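Side-chain contacts in putative phosphosugar isomerase (Silicibacter pomeroyi DSS-3, PDB 3FJ1), which is of unknown function but, as a tandem SIS-domain protein, probably binds a phosphosugar or related carbohydrate derivative and may act as an isomerase or aminotransferase: residues R213-A218 and A262-E267; A65-G70 and H304-P309. All blocks are in the same frame, centred on the assembly; numbering follows the deposited sequence.

Contact 1: R213-A218 and A262-E267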
ATOM      1  N   ARG A 213      13.027  -5.299   1.127  1.00  9.68           N
ATOM      2  CA  ARG A 213      13.507  -4.497   0.011  1.00 10.01           C
ATOM      3  C   ARG A 213      13.203  -5.286  -1.258  1.00  9.54           C
ATOM      4  O   ARG A 213      13.633  -6.418  -1.397  1.00  9.49           O
ATOM      5  CB  ARG A 213      15.001  -4.195   0.166  1.00 10.22           C
ATOM      6  CG  ARG A 213      15.646  -3.355  -0.951  1.00 10.80           C
ATOM      7  CD  ARG A 213      14.974  -1.979  -1.086  1.00 11.46           C
ATOM      8  NE  ARG A 213      15.746  -1.034  -1.911  1.00 11.85           N
ATOM      9  CZ  ARG A 213      15.207   0.021  -2.515  1.00 12.41           C
ATOM     10  NH1 ARG A 213      13.904   0.240  -2.440  1.00 12.34           N
ATOM     11  NH2 ARG A 213      15.949   0.840  -3.243  1.00 12.49           N
ATOM     12  N   GLY A 214      12.463  -4.683  -2.192  1.00  8.91           N
ATOM     13  CA  GLY A 214      12.012  -5.434  -3.356  1.00  9.32           C
ATOM     14  C   GLY A 214      11.002  -6.517  -2.948  1.00  9.20           C
ATOM     15  O   GLY A 214      10.129  -6.297  -2.107  1.00  9.35           O
ATOM     16  N   THR A 215      11.148  -7.706  -3.521  1.00  9.35           N
ATOM     17  CA  THR A 215      10.175  -8.808  -3.337  1.00  9.34           C
ATOM     18  C   THR A 215       9.872  -9.097  -1.867  1.00  9.01           C
ATOM     19  O   THR A 215       8.680  -9.269  -1.490  1.00  9.55           O
ATOM     20  CB  THR A 215      10.626 -10.078  -4.075  1.00  9.23           C
ATOM     21  OG1 THR A 215      10.986  -9.744  -5.422  1.00 10.21           O
ATOM     22  CG2 THR A 215       9.542 -11.191  -4.074  1.00  9.00           C
ATOM     23  N   SER A 216      10.907  -9.066  -1.014  1.00  8.49           N
ATOM     24  CA  SER A 216      10.750  -9.444   0.387  1.00  9.16           C
ATOM     25  C   SER A 216       9.913  -8.434   1.190  1.00  9.00           C
ATOM     26  O   SER A 216       9.501  -8.712   2.318  1.00  8.90           O
ATOM     27  CB  SER A 216      12.126  -9.631   1.028  1.00 10.07           C
ATOM     28  OG  SER A 216      12.759  -8.384   1.241  1.00 10.78           O
ATOM     29  N   LEU A 217       9.697  -7.244   0.627  1.00  8.84           N
ATOM     30  CA  LEU A 217       8.797  -6.293   1.267  1.00  9.33           C
ATOM     31  C   LEU A 217       7.407  -6.881   1.454  1.00  8.30           C
ATOM     32  O   LEU A 217       6.738  -6.549   2.421  1.00  9.22           O
ATOM     33  CB  LEU A 217       8.701  -4.975   0.489  1.00  9.18           C
ATOM     34  CG  LEU A 217       7.967  -3.823   1.192  1.00  9.92           C
ATOM     35  CD1 LEU A 217       8.472  -3.470   2.590  1.00 11.14           C
ATOM     36  CD2 LEU A 217       8.061  -2.587   0.253  1.00 10.20           C
ATOM     37  N   ALA A 218       6.993  -7.787   0.575  1.00  8.53           N
ATOM     38  CA  ALA A 218       5.656  -8.403   0.672  1.00  7.93           C
ATOM     39  C   ALA A 218       5.551  -9.276   1.924  1.00  7.81           C
ATOM     40  O   ALA A 218       4.549  -9.228   2.646  1.00  7.67           O
ATOM     41  CB  ALA A 218       5.328  -9.217  -0.620  1.00  7.87           C
ATOM     42  N   ALA A 262      16.067 -11.887   1.035  1.00 10.66           N
ATOM     43  CA  ALA A 262      16.077 -13.031   0.154  1.00 10.63           C
ATOM     44  C   ALA A 262      17.435 -13.049  -0.542  1.00 10.42           C
ATOM     45  O   ALA A 262      18.146 -12.041  -0.547  1.00 11.53           O
ATOM     46  CB  ALA A 262      14.938 -12.910  -0.902  1.00  9.86           C
ATOM     47  N   GLY A 263      17.800 -14.195  -1.117  1.00 10.60           N
ATOM     48  CA  GLY A 263      19.038 -14.323  -1.906  1.00 10.66           C
ATOM     49  C   GLY A 263      18.805 -13.798  -3.310  1.00 10.73           C
ATOM     50  O   GLY A 263      18.782 -14.558  -4.287  1.00 10.97           O
ATOM     51  N   ASP A 264      18.660 -12.482  -3.407  1.00 10.86           N
ATOM     52  CA  ASP A 264      18.397 -11.801  -4.653  1.00 10.36           C
ATOM     53  C   ASP A 264      19.211 -10.510  -4.681  1.00 10.80           C
ATOM     54  O   ASP A 264      20.087 -10.307  -3.834  1.00  9.80           O
ATOM     55  CB  ASP A 264      16.873 -11.588  -4.820  1.00 10.90           C
ATOM     56  CG  ASP A 264      16.290 -10.544  -3.857  1.00 10.87           C
ATOM     57  OD1 ASP A 264      17.055 -10.030  -3.021  1.00 10.30           O
ATOM     58  OD2 ASP A 264      15.049 -10.251  -3.990  1.00 11.28           O
ATOM     59  N   ALA A 265      18.944  -9.655  -5.662  1.00 10.91           N
ATOM     60  CA  ALA A 265      19.682  -8.388  -5.824  1.00 10.54           C
ATOM     61  C   ALA A 265      19.504  -7.402  -4.665  1.00 10.12           C
ATOM     62  O   ALA A 265      20.312  -6.492  -4.493  1.00  9.34           O
ATOM     63  CB  ALA A 265      19.289  -7.710  -7.154  1.00 10.20           C
ATOM     64  N   ALA A 266      18.451  -7.601  -3.866  1.00  9.75           N
ATOM     65  CA  ALA A 266      18.166  -6.744  -2.717  1.00  9.33           C
ATOM     66  C   ALA A 266      18.846  -7.215  -1.431  1.00  9.52           C
ATOM     67  O   ALA A 266      18.806  -6.508  -0.414  1.00 10.08           O
ATOM     68  CB  ALA A 266      16.668  -6.661  -2.498  1.00  8.82           C
ATOM     69  N   GLU A 267      19.503  -8.368  -1.470  1.00  9.42           N
ATOM     70  CA  GLU A 267      20.139  -8.884  -0.270  1.00  9.62           C
ATOM     71  C   GLU A 267      21.193  -7.909   0.237  1.00  9.64           C
ATOM     72  O   GLU A 267      21.189  -7.550   1.402  1.00  9.43           O
ATOM     73  CB  GLU A 267      20.793 -10.261  -0.523  1.00  9.49           C
ATOM     74  CG  GLU A 267      21.090 -11.008   0.770  1.00  9.82           C
ATOM     75  CD  GLU A 267      21.777 -12.340   0.577  1.00  9.93           C
ATOM     76  OE1 GLU A 267      22.178 -12.675  -0.552  1.00 10.82           O
ATOM     77  OE2 GLU A 267      21.915 -13.069   1.572  1.00 10.06           O
TER
HETATM   78  O   HOH W   1      13.753  -9.006  -1.791  1.00  8.39           O
HETATM   79  O   HOH W   2      13.205 -11.677  -5.326  1.00 16.76           O
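D264 OD2 is gripped from several sides. Water 2 donates to D264 OD2 at 2.7 Å and also reaches T215 OG1. Y84 OH of the second subunit bonds to the same carboxylate oxygen. Water 1 lies within hydrogen-bonding distance of D264 OD2 (2.8 Å) and R213 O (2.6 Å), and it accepts from S216 N at 3.0 Å. It cannot serve every acceptor around it at once. No direct hydrogen bond crosses between the segments; the polar link runs through the two waters.

The direct touch is made by the methyl of A266. A266 CB sits 3.2 Å from R213 O and beside the start of the R213 side chain. With chi1 at 180°, CG stands beside the carbonyl carbon of R213, next to this methyl. The chain then bends at chi2, and the guanidinium leads away to a salt bridge with D106 of the second subunit.

Within the loops, D264 OD1 accepts from A266 N at 2.9 Å. The N-H comes from above the carboxylate plane, 64° out of it. This caps the type I turn D264-E267 that leads into helix 267-279. S216 OG takes the N-H of R213 in a nearly straight bond, 167°, and also bonds to F260 O.

Both loops follow strands of the second SIS domain. Water and a methyl join them. A266 N holds the D264 carboxylate at OD1, and the waters and Y84 of the second subunit hold it at OD2, so the join probably depends on the dimer.

Contact 2: A65-G70 and H304-P309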
ATOM      1  N   ALA A  65       5.812 -11.029 -11.132  1.00  8.76           N
ATOM      2  CA  ALA A  65       5.404 -10.847 -12.549  1.00  9.02           C
ATOM      3  C   ALA A  65       6.266  -9.816 -13.300  1.00  9.08           C
ATOM      4  O   ALA A  65       6.595  -9.959 -14.486  1.00  9.10           O
ATOM      5  CB  ALA A  65       3.977 -10.451 -12.631  1.00  8.64           C
ATOM      6  N   GLU A  66       6.564  -8.733 -12.599  1.00  9.25           N
ATOM      7  CA  GLU A  66       7.390  -7.669 -13.144  1.00  9.60           C
ATOM      8  C   GLU A  66       8.806  -8.173 -13.385  1.00 10.15           C
ATOM      9  O   GLU A  66       9.335  -7.960 -14.458  1.00 10.64           O
ATOM     10  CB  GLU A  66       7.336  -6.439 -12.233  1.00  9.40           C
ATOM     11  CG  GLU A  66       5.985  -5.718 -12.395  1.00  9.22           C
ATOM     12  CD  GLU A  66       5.719  -4.560 -11.422  1.00  9.45           C
ATOM     13  OE1 GLU A  66       6.593  -4.221 -10.583  1.00 10.31           O
ATOM     14  OE2 GLU A  66       4.601  -4.005 -11.505  1.00  9.32           O
ATOM     15  N   LEU A  67       9.388  -8.891 -12.421  1.00 10.65           N
ATOM     16  CA  LEU A  67      10.769  -9.420 -12.578  1.00 11.14           C
ATOM     17  C   LEU A  67      10.899 -10.572 -13.592  1.00 11.35           C
ATOM     18  O   LEU A  67      11.889 -10.653 -14.328  1.00 11.77           O
ATOM     19  CB  LEU A  67      11.350  -9.835 -11.221  1.00 11.54           C
ATOM     20  CG  LEU A  67      11.467  -8.723 -10.159  1.00 11.65           C
ATOM     21  CD1 LEU A  67      12.039  -9.237  -8.839  1.00 11.74           C
ATOM     22  CD2 LEU A  67      12.271  -7.537 -10.657  1.00 11.97           C
ATOM     23  N   LEU A  68       9.901 -11.443 -13.662  1.00 12.03           N
ATOM     24  CA  LEU A  68       9.921 -12.586 -14.629  1.00 13.03           C
ATOM     25  C   LEU A  68       9.474 -12.264 -16.047  1.00 13.00           C
ATOM     26  O   LEU A  68      10.062 -12.736 -17.025  1.00 13.67           O
ATOM     27  CB  LEU A  68       9.007 -13.704 -14.171  1.00 14.10           C
ATOM     28  CG  LEU A  68       9.472 -14.611 -13.088  1.00 15.25           C
ATOM     29  CD1 LEU A  68       8.242 -15.478 -12.703  1.00 15.96           C
ATOM     30  CD2 LEU A  68      10.700 -15.495 -13.501  1.00 15.00           C
ATOM     31  N   LEU A  69       8.402 -11.500 -16.155  1.00 12.53           N
ATOM     32  CA  LEU A  69       7.751 -11.241 -17.418  1.00 12.43           C
ATOM     33  C   LEU A  69       7.783  -9.798 -17.890  1.00 12.01           C
ATOM     34  O   LEU A  69       7.475  -9.508 -19.066  1.00 10.95           O
ATOM     35  CB  LEU A  69       6.303 -11.703 -17.299  1.00 13.33           C
ATOM     36  CG  LEU A  69       6.091 -13.204 -17.091  1.00 14.48           C
ATOM     37  CD1 LEU A  69       4.712 -13.388 -16.515  1.00 15.81           C
ATOM     38  CD2 LEU A  69       6.286 -13.974 -18.382  1.00 14.95           C
ATOM     39  N   GLY A  70       8.170  -8.886 -16.995  1.00 11.45           N
ATOM     40  CA  GLY A  70       8.183  -7.460 -17.301  1.00 11.26           C
ATOM     41  C   GLY A  70       6.790  -6.820 -17.434  1.00 10.88           C
ATOM     42  O   GLY A  70       6.657  -5.703 -17.937  1.00 10.47           O
ATOM     43  N   HIS A 304      15.941 -20.191  -5.643  1.00 11.35           N
ATOM     44  CA  HIS A 304      15.531 -19.103  -6.562  1.00 10.97           C
ATOM     45  C   HIS A 304      15.128 -17.863  -5.764  1.00 11.33           C
ATOM     46  O   HIS A 304      14.468 -17.961  -4.727  1.00 10.83           O
ATOM     47  CB  HIS A 304      14.361 -19.554  -7.448  1.00 10.39           C
ATOM     48  CG  HIS A 304      14.098 -18.659  -8.618  1.00 10.22           C
ATOM     49  ND1 HIS A 304      13.393 -17.477  -8.517  1.00 10.05           N
ATOM     50  CD2 HIS A 304      14.438 -18.784  -9.926  1.00 10.23           C
ATOM     51  CE1 HIS A 304      13.327 -16.904  -9.706  1.00  9.84           C
ATOM     52  NE2 HIS A 304      13.951 -17.680 -10.579  1.00  9.66           N
ATOM     53  N   ALA A 305      15.518 -16.696  -6.272  1.00 11.48           N
ATOM     54  CA  ALA A 305      15.185 -15.415  -5.667  1.00 10.54           C
ATOM     55  C   ALA A 305      13.716 -15.294  -5.296  1.00 10.57           C
ATOM     56  O   ALA A 305      13.380 -14.772  -4.227  1.00 10.77           O
ATOM     57  CB  ALA A 305      15.523 -14.289  -6.629  1.00 11.51           C
ATOM     58  N   LEU A 306      12.810 -15.741  -6.169  1.00  9.61           N
ATOM     59  CA  LEU A 306      11.385 -15.494  -5.945  1.00  9.21           C
ATOM     60  C   LEU A 306      10.692 -16.410  -4.917  1.00  9.05           C
ATOM     61  O   LEU A 306       9.646 -16.073  -4.397  1.00  8.49           O
ATOM     62  CB  LEU A 306      10.636 -15.514  -7.289  1.00  8.73           C
ATOM     63  CG  LEU A 306      11.013 -14.348  -8.218  1.00  8.77           C
ATOM     64  CD1 LEU A 306      10.320 -14.471  -9.583  1.00  8.42           C
ATOM     65  CD2 LEU A 306      10.680 -13.034  -7.524  1.00  8.71           C
ATOM     66  N   THR A 307      11.259 -17.579  -4.660  1.00  9.23           N
ATOM     67  CA  THR A 307      10.724 -18.498  -3.663  1.00  9.38           C
ATOM     68  C   THR A 307      11.357 -18.261  -2.283  1.00  9.64           C
ATOM     69  O   THR A 307      10.794 -18.668  -1.271  1.00 10.60           O
ATOM     70  CB  THR A 307      10.896 -19.992  -4.115  1.00  9.53           C
ATOM     71  OG1 THR A 307      12.174 -20.154  -4.741  1.00  9.93           O
ATOM     72  CG2 THR A 307       9.792 -20.383  -5.152  1.00  9.22           C
ATOM     73  N   ASP A 308      12.486 -17.558  -2.221  1.00  9.50           N
ATOM     74  CA  ASP A 308      13.170 -17.325  -0.948  1.00  9.83           C
ATOM     75  C   ASP A 308      12.294 -16.717   0.143  1.00  9.14           C
ATOM     76  O   ASP A 308      12.359 -17.152   1.278  1.00  9.56           O
ATOM     77  CB  ASP A 308      14.454 -16.494  -1.115  1.00  9.43           C
ATOM     78  CG  ASP A 308      15.699 -17.342  -1.472  1.00  9.85           C
ATOM     79  OD1 ASP A 308      15.627 -18.587  -1.630  1.00  8.64           O
ATOM     80  OD2 ASP A 308      16.759 -16.714  -1.617  1.00  9.53           O
ATOM     81  N   PRO A 309      11.484 -15.692  -0.186  1.00  8.88           N
ATOM     82  CA  PRO A 309      10.645 -15.098   0.857  1.00  8.53           C
ATOM     83  C   PRO A 309       9.678 -16.058   1.560  1.00  8.78           C
ATOM     84  O   PRO A 309       9.383 -15.842   2.721  1.00  9.38           O
ATOM     85  CB  PRO A 309       9.918 -13.963   0.123  1.00  8.76           C
ATOM     86  CG  PRO A 309      10.848 -13.598  -0.980  1.00  8.80           C
ATOM     87  CD  PRO A 309      11.389 -14.930  -1.446  1.00  9.06           C
TER
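L68 and L306 make the tight part of this contact. L306 CD1 comes up to the branch point of L68, 3.6 Å from L68 CG. It also lies 3.9 Å from L68 CD1, so one methyl meets the fork of the other leucine. The two side chains meet at a slant. CB of L306 points toward 65-70, and chi1 of -67° with an extended chi2 carries CD1 on to the fork of L68.

The other branch is looser. L306 CD2 meets L67 CD1 at 4.2 Å, and no hydrogen bond crosses between the segments. L67 and L68 are both partly exposed, while L306 is buried. L67 also packs on Y84 of the second subunit.

The turn that carries L306 is held from within. H304 ND1 accepts from L306 N at 3.0 Å, in a nearly straight bond of 169°. The donor is tilted 15° from the ring plane. L306 O in turn bonds to Y60 OH.

The contact joins the C-terminal end of helix 53-69, in the first SIS domain, to the turn before helix 308-326, in the second. E66 OE2 bonds to V73 N of strand 73-75. L68 also packs on L167 of helix 153-171 and L176 of helix 174-181.

From the N terminus, the chain first passes 65-70 at the end of helix 53-69. It closes the larger loop only at 304-309, so contact 2 spans 233 residues and ties the first SIS domain to the second. Contact 1 closes a shorter loop of 43 residues wholly between those ends. It joins the loops after strands 208-212 and 257-259, neighbours in the second parallel sheet. The centres are 10 Å apart and the contacts touch. G263 N lies 2.8 Å from D308 OD2, a probable hydrogen bond. T215 packs on L67, and D264 on A305. Both contacts also meet the second subunit.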